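Local coordinates for protein enoyl-CoA hydratase (Mycobacterium avium, PDB 3OC7) that probably hydrates enoyl-CoA thioesters in fatty acid metabolism, as expected of a trimeric member of the crotonase family, at residues A[93-98]-A[236-241]; A[99-104]-A[155-160]; A[146-151]-A[252-257]. All coordinates share one frame; numbering follows the deposited sequence. Where two conformers were deposited one is given.

Overall arrangement
Of the elements in these contacts, helix 86-106 comes first and supplies one segment to each of two. Its residues 93-98 meet 236-241 on the long helix 212-245 in contact 1, closing a wide loop. Nested within it is contact 2, where residues 99-104 meet 155-160 and close a loop that carries strands of both sheets and helix 123-129. Contact 3 closes a third loop, from 146-151 after strand 140-142 to 252-257 on helix 248-259, that crosses both others. Contacts 1 and 2 touch through Leu-157, which packs on Leu-237 and Ala-98; contact 3 lies farther from the centre of the chain. All three also touch the second subunit.

Contact 1. Residues A[93-98]-A[236-241]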
loop_
_atom_site.group_PDB
_atom_site.type_symbol
_atom_site.label_atom_id
_atom_site.label_comp_id
_atom_site.label_asym_id
_atom_site.label_seq_id
_atom_site.Cartn_x
_atom_site.Cartn_y
_atom_site.Cartn_z
ATOM N N ARG A 93 -22.499 -17.920 -11.252
ATOM C CA ARG A 93 -22.337 -17.632 -9.811
ATOM C C ARG A 93 -21.220 -16.585 -9.570
ATOM O O ARG A 93 -21.364 -15.658 -8.737
ATOM C CB ARG A 93 -22.050 -18.907 -8.986
ATOM C CG ARG A 93 -23.247 -19.833 -8.716
ATOM C CD ARG A 93 -22.947 -20.777 -7.535
ATOM N NE ARG A 93 -21.775 -21.637 -7.746
ATOM C CZ ARG A 93 -21.797 -22.789 -8.415
ATOM N NH1 ARG A 93 -22.927 -23.229 -8.954
ATOM N NH2 ARG A 93 -20.683 -23.498 -8.553
ATOM N N ALA A 94 -20.103 -16.745 -10.282
ATOM C CA ALA A 94 -18.982 -15.797 -10.190
ATOM C C ALA A 94 -19.324 -14.391 -10.711
ATOM O O ALA A 94 -19.028 -13.392 -10.017
ATOM C CB ALA A 94 -17.750 -16.347 -10.899
ATOM N N ARG A 95 -19.978 -14.314 -11.882
ATOM C CA ARG A 95 -20.448 -13.018 -12.429
ATOM C C ARG A 95 -21.446 -12.313 -11.480
ATOM O O ARG A 95 -21.385 -11.088 -11.301
ATOM C CB ARG A 95 -21.049 -13.165 -13.852
ATOM C CG ARG A 95 -20.064 -13.593 -14.953
ATOM C CD ARG A 95 -20.713 -13.499 -16.350
ATOM N NE ARG A 95 -19.895 -14.113 -17.404
ATOM C CZ ARG A 95 -20.268 -15.148 -18.162
ATOM N NH1 ARG A 95 -21.461 -15.712 -17.997
ATOM N NH2 ARG A 95 -19.442 -15.623 -19.095
ATOM N N GLU A 96 -22.347 -13.075 -10.870
ATOM C CA GLU A 96 -23.299 -12.552 -9.894
ATOM C C GLU A 96 -22.631 -11.981 -8.616
ATOM O O GLU A 96 -23.074 -10.939 -8.083
ATOM C CB GLU A 96 -24.393 -13.600 -9.605
ATOM C CG GLU A 96 -25.377 -13.721 -10.799
ATOM C CD GLU A 96 -26.259 -14.965 -10.777
ATOM O OE1 GLU A 96 -26.159 -15.767 -9.825
ATOM O OE2 GLU A 96 -27.063 -15.134 -11.733
ATOM N N MET A 97 -21.561 -12.633 -8.145
ATOM C CA MET A 97 -20.751 -12.095 -7.052
ATOM C C MET A 97 -20.073 -10.762 -7.423
ATOM O O MET A 97 -20.138 -9.801 -6.640
ATOM C CB MET A 97 -19.720 -13.132 -6.559
ATOM C CG MET A 97 -18.981 -12.713 -5.271
ATOM S SD MET A 97 -20.142 -12.401 -3.905
ATOM C CE MET A 97 -19.131 -11.505 -2.735
ATOM N N ALA A 98 -19.457 -10.689 -8.607
ATOM C CA ALA A 98 -18.863 -9.433 -9.098
ATOM C C ALA A 98 -19.879 -8.287 -9.204
ATOM O O ALA A 98 -19.589 -7.145 -8.793
ATOM C CB ALA A 98 -18.151 -9.662 -10.442
ATOM N N ARG A 236 -12.417 -12.333 -17.047
ATOM C CA ARG A 236 -11.316 -13.304 -16.980
ATOM C C ARG A 236 -11.322 -14.086 -15.661
ATOM O O ARG A 236 -11.146 -15.318 -15.660
ATOM C CB ARG A 236 -9.956 -12.617 -17.209
ATOM C CG ARG A 236 -8.765 -13.571 -17.324
ATOM C CD ARG A 236 -7.455 -12.819 -17.490
ATOM N NE ARG A 236 -7.306 -11.766 -16.491
ATOM C CZ ARG A 236 -6.801 -11.953 -15.275
ATOM N NH1 ARG A 236 -6.387 -13.155 -14.897
ATOM N NH2 ARG A 236 -6.705 -10.931 -14.438
ATOM N N LEU A 237 -11.543 -13.385 -14.537
ATOM C CA LEU A 237 -11.609 -14.035 -13.218
ATOM C C LEU A 237 -12.825 -14.959 -13.031
ATOM O O LEU A 237 -12.711 -15.999 -12.374
ATOM C CB LEU A 237 -11.485 -13.017 -12.062
ATOM C CG LEU A 237 -10.143 -12.266 -11.919
ATOM C CD1 LEU A 237 -10.337 -11.085 -10.912
ATOM C CD2 LEU A 237 -8.973 -13.175 -11.497
ATOM N N ALA A 238 -13.976 -14.587 -13.614
ATOM C CA ALA A 238 -15.170 -15.459 -13.592
ATOM C C ALA A 238 -14.944 -16.780 -14.356
ATOM O O ALA A 238 -15.320 -17.854 -13.867
ATOM C CB ALA A 238 -16.438 -14.694 -14.128
ATOM N N GLU A 239 -14.302 -16.703 -15.524
ATOM C CA GLU A 239 -13.948 -17.909 -16.314
ATOM C C GLU A 239 -12.942 -18.817 -15.571
ATOM O O GLU A 239 -13.088 -20.050 -15.555
ATOM C CB GLU A 239 -13.457 -17.516 -17.723
ATOM C CG GLU A 239 -14.568 -16.853 -18.569
ATOM C CD GLU A 239 -14.128 -16.371 -19.948
ATOM O OE1 GLU A 239 -13.088 -16.816 -20.462
ATOM O OE2 GLU A 239 -14.855 -15.529 -20.526
ATOM N N GLU A 240 -11.936 -18.210 -14.930
ATOM C CA GLU A 240 -10.982 -18.964 -14.101
ATOM C C GLU A 240 -11.665 -19.710 -12.940
ATOM O O GLU A 240 -11.379 -20.895 -12.694
ATOM C CB GLU A 240 -9.871 -18.031 -13.570
ATOM C CG GLU A 240 -8.869 -18.727 -12.629
ATOM C CD GLU A 240 -7.738 -17.825 -12.129
ATOM O OE1 GLU A 240 -7.628 -16.650 -12.552
ATOM O OE2 GLU A 240 -6.930 -18.321 -11.306
ATOM N N SER A 241 -12.554 -19.020 -12.222
ATOM C CA SER A 241 -13.322 -19.596 -11.108
ATOM C C SER A 241 -14.057 -20.876 -11.540
ATOM O O SER A 241 -14.028 -21.904 -10.851
ATOM C CB SER A 241 -14.327 -18.548 -10.575
ATOM O OG SER A 241 -15.096 -19.017 -9.465
#
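Ala-94 and Ala-238 face each other where helix 86-106 passes helix 212-245, two helices of the crotonase fold. The apolar contact centres on the two alanine methyls: their CB atoms lie 3.9 Å apart, and Ala-94 CB comes as near as 3.8 Å to Ala-238 CA. With such small side chains, the two CA atoms approach to 5.1 Å and the segment axes to 8.9 Å, roughly antiparallel at 141°. Ser-241, one turn on from Ala-238, adds its CB at 4.1 Å from Ala-94 CB. On the other flank the aliphatic part of Arg-95 leans in, with CG 3.9 Å from Ala-238 CB. Its chain then stays extended from CG to NE, carrying the guanidinium group to a cluster of acidic side chains. There Arg-95 forms salt bridges with Glu-92 of its own helix and with Glu-235 of the other. Glu-239 stands near without direct ion pairing, its carboxylate close to that of Glu-235, so the arginine probably eases their mutual repulsion. Leu-237 packs on Leu-221 of the second subunit. No hydrogen bond joins the segments; close alanine packing does, and the Arg-95 to Glu-235 salt bridge adds a charged link between the helices.

Contact 2. Residues A[99-104]-A[155-160]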
loop_
_atom_site.group_PDB
_atom_site.type_symbol
_atom_site.label_atom_id
_atom_site.label_comp_id
_atom_site.label_asym_id
_atom_site.label_seq_id
_atom_site.Cartn_x
_atom_site.Cartn_y
_atom_site.Cartn_z
ATOM N N ALA A 99 -21.085 -8.578 -9.709
ATOM C CA ALA A 99 -22.120 -7.542 -9.844
ATOM C C ALA A 99 -22.639 -6.983 -8.503
ATOM O O ALA A 99 -22.946 -5.782 -8.401
ATOM C CB ALA A 99 -23.282 -8.062 -10.706
ATOM N N LEU A 100 -22.711 -7.846 -7.485
ATOM C CA LEU A 100 -23.088 -7.417 -6.138
ATOM C C LEU A 100 -22.022 -6.522 -5.511
ATOM O O LEU A 100 -22.346 -5.464 -4.954
ATOM C CB LEU A 100 -23.445 -8.619 -5.236
ATOM C CG LEU A 100 -23.785 -8.304 -3.766
ATOM C CD1 LEU A 100 -25.016 -7.382 -3.655
ATOM C CD2 LEU A 100 -23.986 -9.624 -3.007
ATOM N N MET A 101 -20.767 -6.947 -5.591
ATOM C CA MET A 101 -19.657 -6.096 -5.123
ATOM C C MET A 101 -19.626 -4.739 -5.828
ATOM O O MET A 101 -19.468 -3.683 -5.182
ATOM C CB MET A 101 -18.305 -6.821 -5.280
ATOM C CG MET A 101 -18.127 -8.086 -4.386
ATOM S SD MET A 101 -16.423 -8.740 -4.429
ATOM C CE MET A 101 -16.235 -9.057 -6.209
ATOM N N ARG A 102 -19.812 -4.752 -7.145
ATOM C CA ARG A 102 -19.821 -3.520 -7.951
ATOM C C ARG A 102 -20.968 -2.536 -7.571
ATOM O O ARG A 102 -20.756 -1.310 -7.566
ATOM C CB ARG A 102 -19.815 -3.829 -9.470
ATOM C CG ARG A 102 -19.515 -2.596 -10.345
ATOM C CD ARG A 102 -19.201 -2.892 -11.828
ATOM N NE ARG A 102 -18.715 -1.665 -12.483
ATOM C CZ ARG A 102 -17.840 -1.607 -13.481
ATOM N NH1 ARG A 102 -17.318 -2.716 -14.014
ATOM N NH2 ARG A 102 -17.493 -0.413 -13.962
ATOM N N ALA A 103 -22.150 -3.068 -7.233
ATOM C CA ALA A 103 -23.286 -2.242 -6.769
ATOM C C ALA A 103 -22.946 -1.474 -5.475
ATOM O O ALA A 103 -23.270 -0.285 -5.332
ATOM C CB ALA A 103 -24.565 -3.083 -6.579
ATOM N N ILE A 104 -22.261 -2.150 -4.540
ATOM C CA ILE A 104 -21.820 -1.513 -3.282
ATOM C C ILE A 104 -20.788 -0.400 -3.605
ATOM O O ILE A 104 -20.904 0.742 -3.124
ATOM C CB ILE A 104 -21.228 -2.569 -2.272
ATOM C CG1 ILE A 104 -22.313 -3.546 -1.784
ATOM C CG2 ILE A 104 -20.522 -1.872 -1.078
ATOM C CD1 ILE A 104 -21.766 -4.753 -1.056
ATOM N N ILE A 155 -12.965 -12.710 -5.503
ATOM C CA ILE A 155 -12.843 -11.798 -4.350
ATOM C C ILE A 155 -11.575 -10.902 -4.392
ATOM O O ILE A 155 -11.507 -9.881 -3.687
ATOM C CB ILE A 155 -13.001 -12.514 -2.982
ATOM C CG1 ILE A 155 -11.872 -13.515 -2.726
ATOM C CG2 ILE A 155 -14.387 -13.192 -2.853
ATOM C CD1 ILE A 155 -12.005 -14.269 -1.403
ATOM N N SER A 156 -10.597 -11.284 -5.229
ATOM C CA SER A 156 -9.385 -10.472 -5.493
ATOM C C SER A 156 -9.695 -9.047 -6.005
ATOM O O SER A 156 -8.899 -8.115 -5.791
ATOM C CB SER A 156 -8.404 -11.195 -6.448
ATOM O OG SER A 156 -7.795 -12.345 -5.851
ATOM N N LEU A 157 -10.852 -8.881 -6.657
ATOM C CA LEU A 157 -11.307 -7.571 -7.169
ATOM C C LEU A 157 -11.380 -6.455 -6.088
ATOM O O LEU A 157 -11.087 -5.288 -6.378
ATOM C CB LEU A 157 -12.670 -7.697 -7.888
ATOM C CG LEU A 157 -12.698 -8.456 -9.219
ATOM C CD1 LEU A 157 -14.148 -8.754 -9.642
ATOM C CD2 LEU A 157 -11.921 -7.705 -10.306
ATOM N N THR A 158 -11.774 -6.844 -4.863
ATOM C CA THR A 158 -11.801 -5.907 -3.707
ATOM C C THR A 158 -10.713 -6.151 -2.634
ATOM O O THR A 158 -10.381 -5.206 -1.900
ATOM C CB THR A 158 -13.216 -5.820 -3.030
ATOM O OG1 THR A 158 -13.601 -7.099 -2.491
ATOM C CG2 THR A 158 -14.288 -5.264 -4.009
ATOM N N LEU A 159 -10.158 -7.371 -2.538
ATOM C CA LEU A 159 -9.053 -7.645 -1.586
ATOM C C LEU A 159 -7.688 -7.084 -2.006
ATOM O O LEU A 159 -6.959 -6.496 -1.172
ATOM C CB LEU A 159 -8.915 -9.154 -1.288
ATOM C CG LEU A 159 -10.069 -9.860 -0.564
ATOM C CD1 LEU A 159 -9.638 -11.281 -0.220
ATOM C CD2 LEU A 159 -10.521 -9.100 0.680
ATOM N N LEU A 160 -7.313 -7.253 -3.273
ATOM C CA LEU A 160 -5.960 -6.824 -3.692
ATOM C C LEU A 160 -5.701 -5.294 -3.663
ATOM O O LEU A 160 -4.565 -4.889 -3.366
ATOM C CB LEU A 160 -5.508 -7.486 -5.010
ATOM C CG LEU A 160 -5.405 -9.025 -4.991
ATOM C CD1 LEU A 160 -4.920 -9.524 -6.357
ATOM C CD2 LEU A 160 -4.516 -9.575 -3.852
#
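Met-101 reaches from helix 86-106 to the short helix 156-159 and makes all the close contacts itself. Its methyl CE meets the flank of Leu-157, 4.0 Å from CD1 and 4.2 Å from CB, the two side chains crossing at about a right angle. The sulfur lies against Thr-158, with SD 3.8 Å from OG1 and 4.1 Å from CG2, a van der Waals approach rather than a hydrogen bond. The methionine spans the gap because its chain is extended through chi2 (-171°) and bends only at chi3 (-58°), which turns CE aside to Leu-157 while SD stays by Thr-158. The backbones thus remain well separated, Met-101 CA and Thr-158 CA being 8.0 Å apart.

In the next shell, Ile-155 O accepts from both Thr-158 N and Leu-159 N, at 3.3 and 3.1 Å, so one carbonyl takes two N-H groups in the short helical turn that carries Leu-157 and Thr-158. Thr-158 OG1 has a weak hydrogen bond to Gly-125 O of helix 123-129. Phe-230 of helix 212-245 packs on both Met-101 and Leu-157, and Ile-154 also touches the methionine. Deep in the crotonase fold, the contact therefore depends on the shape and dispersion of one long thioether side chain, and the hydroxyl beside its sulfur has its weak bond to Gly-125 O instead.

Contact 3. Residues A[146-151]-A[252-257]; sequences ARIGVA and EGMLAF
Ile-148 and Gly-253 bring the loop 146-151 and helix 248-259 together backbone to backbone. Their CA atoms are 4.0 Å apart, and Ile-148 O sits 3.8 Å from Gly-253 CA. This tight side works because Gly-253 has no side chain: the carbonyl of Ile-148 fills the place on the helix surface where a CB would otherwise project. Gly-149 is next in the loop, with a positive phi of 89° that carries the chain round its turn; its N bonds back to Ala-146 O at 3.2 Å. Beside the glycine, Ile-148 CG2 lies 4.0 Å from Gly-253 O, against the carbonyl oxygen.

The pairing belongs to the outer part of the crotonase fold, where the C-terminal helix 248-259, following the long helix 212-245, lies against the loop between strand 140-142 and helix 156-159. The same loop faces the trimer interface: Arg-147 packs on Arg-209 of the second subunit, and Ala-146 makes backbone hydrogen bonds with that subunit. Val-150 turns to Leu-244 of helix 212-245.

Away from the glycine the packing is looser. Ile-148 places CG1 between its backbone N and carbonyl carbon (chi1 66°), sending CD1 outward to Met-254, whose CE it meets at 4.2 Å. Met-254 is exposed, and this methyl pair is a thin apolar fringe. Polar linkage between the segments runs through a water that donates to two backbone acceptors, Arg-147 O and Gly-253 O, each 3.1 Å from the water oxygen. It bridges two carbonyls that could not bond to one another. Just before Gly-253, Glu-252 carries its carboxylate away from the loop, to a salt bridge with Arg-261 and a hydrogen bond from Asn-264 N.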
loop_
_atom_site.group_PDB
_atom_site.type_symbol
_atom_site.label_atom_id
_atom_site.label_comp_id
_atom_site.label_asym_id
_atom_site.label_seq_id
_atom_site.Cartn_x
_atom_site.Cartn_y
_atom_site.Cartn_z
ATOM N N ALA A 146 -7.005 -22.950 -1.381
ATOM C CA ALA A 146 -5.976 -23.856 -1.931
ATOM C C ALA A 146 -6.061 -25.269 -1.349
ATOM O O ALA A 146 -5.747 -26.243 -2.042
ATOM C CB ALA A 146 -4.577 -23.279 -1.750
ATOM N N ARG A 147 -6.498 -25.373 -0.086
ATOM C CA ARG A 147 -6.667 -26.664 0.610
ATOM C C ARG A 147 -7.765 -27.539 0.009
ATOM O O ARG A 147 -7.785 -28.757 0.252
ATOM C CB ARG A 147 -6.926 -26.448 2.116
ATOM C CG ARG A 147 -5.811 -25.704 2.834
ATOM C CD ARG A 147 -5.948 -25.749 4.347
ATOM N NE ARG A 147 -4.898 -24.976 5.014
ATOM C CZ ARG A 147 -4.781 -24.844 6.334
ATOM N NH1 ARG A 147 -5.643 -25.445 7.149
ATOM N NH2 ARG A 147 -3.798 -24.118 6.852
ATOM N N ILE A 148 -8.686 -26.931 -0.744
ATOM C CA ILE A 148 -9.733 -27.699 -1.449
ATOM C C ILE A 148 -9.564 -27.678 -2.985
ATOM O O ILE A 148 -10.477 -28.033 -3.730
ATOM C CB ILE A 148 -11.197 -27.335 -0.982
ATOM C CG1 ILE A 148 -11.582 -25.895 -1.355
ATOM C CG2 ILE A 148 -11.379 -27.599 0.530
ATOM C CD1 ILE A 148 -13.077 -25.543 -1.112
ATOM N N GLY A 149 -8.383 -27.258 -3.448
ATOM C CA GLY A 149 -8.044 -27.288 -4.869
ATOM C C GLY A 149 -8.386 -26.094 -5.745
ATOM O O GLY A 149 -8.250 -26.164 -6.969
ATOM N N VAL A 150 -8.803 -24.987 -5.132
ATOM C CA VAL A 150 -9.193 -23.777 -5.896
ATOM C C VAL A 150 -8.377 -22.535 -5.469
ATOM O O VAL A 150 -7.314 -22.692 -4.845
ATOM C CB VAL A 150 -10.754 -23.554 -5.916
ATOM C CG1 VAL A 150 -11.457 -24.803 -6.486
ATOM C CG2 VAL A 150 -11.304 -23.252 -4.534
ATOM N N ALA A 151 -8.867 -21.335 -5.803
ATOM C CA ALA A 151 -8.174 -20.049 -5.518
ATOM C C ALA A 151 -9.182 -18.925 -5.219
ATOM O O ALA A 151 -10.328 -19.000 -5.669
ATOM C CB ALA A 151 -7.260 -19.659 -6.695
ATOM N N GLU A 252 -11.723 -33.859 -5.659
ATOM C CA GLU A 252 -11.066 -34.580 -4.565
ATOM C C GLU A 252 -11.003 -33.739 -3.280
ATOM O O GLU A 252 -11.193 -34.258 -2.171
ATOM C CB GLU A 252 -9.666 -35.048 -4.998
ATOM C CG GLU A 252 -8.720 -35.507 -3.866
ATOM C CD GLU A 252 -9.186 -36.753 -3.104
ATOM O OE1 GLU A 252 -10.113 -37.465 -3.555
ATOM O OE2 GLU A 252 -8.596 -37.019 -2.035
ATOM N N GLY A 253 -10.737 -32.440 -3.429
ATOM C CA GLY A 253 -10.680 -31.541 -2.275
ATOM C C GLY A 253 -11.975 -31.467 -1.483
ATOM O O GLY A 253 -11.961 -31.501 -0.251
ATOM N N MET A 254 -13.103 -31.360 -2.182
ATOM C CA MET A 254 -14.395 -31.252 -1.500
ATOM C C MET A 254 -14.827 -32.594 -0.909
ATOM O O MET A 254 -15.395 -32.632 0.185
ATOM C CB MET A 254 -15.473 -30.677 -2.429
ATOM C CG MET A 254 -16.834 -30.436 -1.753
ATOM S SD MET A 254 -16.808 -29.318 -0.327
ATOM C CE MET A 254 -16.701 -27.721 -1.142
ATOM N N LEU A 255 -14.537 -33.681 -1.627
ATOM C CA LEU A 255 -14.859 -35.039 -1.166
ATOM C C LEU A 255 -14.109 -35.404 0.120
ATOM O O LEU A 255 -14.679 -36.020 1.026
ATOM C CB LEU A 255 -14.568 -36.066 -2.262
ATOM N N ALA A 256 -12.837 -35.013 0.197
ATOM C CA ALA A 256 -12.020 -35.232 1.391
ATOM C C ALA A 256 -12.552 -34.470 2.607
ATOM O O ALA A 256 -12.537 -34.991 3.723
ATOM C CB ALA A 256 -10.572 -34.860 1.121
ATOM N N PHE A 257 -13.025 -33.244 2.376
ATOM C CA PHE A 257 -13.592 -32.398 3.431
ATOM C C PHE A 257 -14.854 -33.003 4.057
ATOM O O PHE A 257 -14.974 -33.064 5.282
ATOM C CB PHE A 257 -13.881 -30.985 2.895
ATOM C CG PHE A 257 -14.482 -30.052 3.918
ATOM C CD1 PHE A 257 -13.690 -29.481 4.911
ATOM C CD2 PHE A 257 -15.841 -29.741 3.883
ATOM C CE1 PHE A 257 -14.238 -28.618 5.859
ATOM C CE2 PHE A 257 -16.402 -28.878 4.829
ATOM C CZ PHE A 257 -15.598 -28.317 5.818
HETATM O O HOH W 1 -9.396 -31.154 1.390
#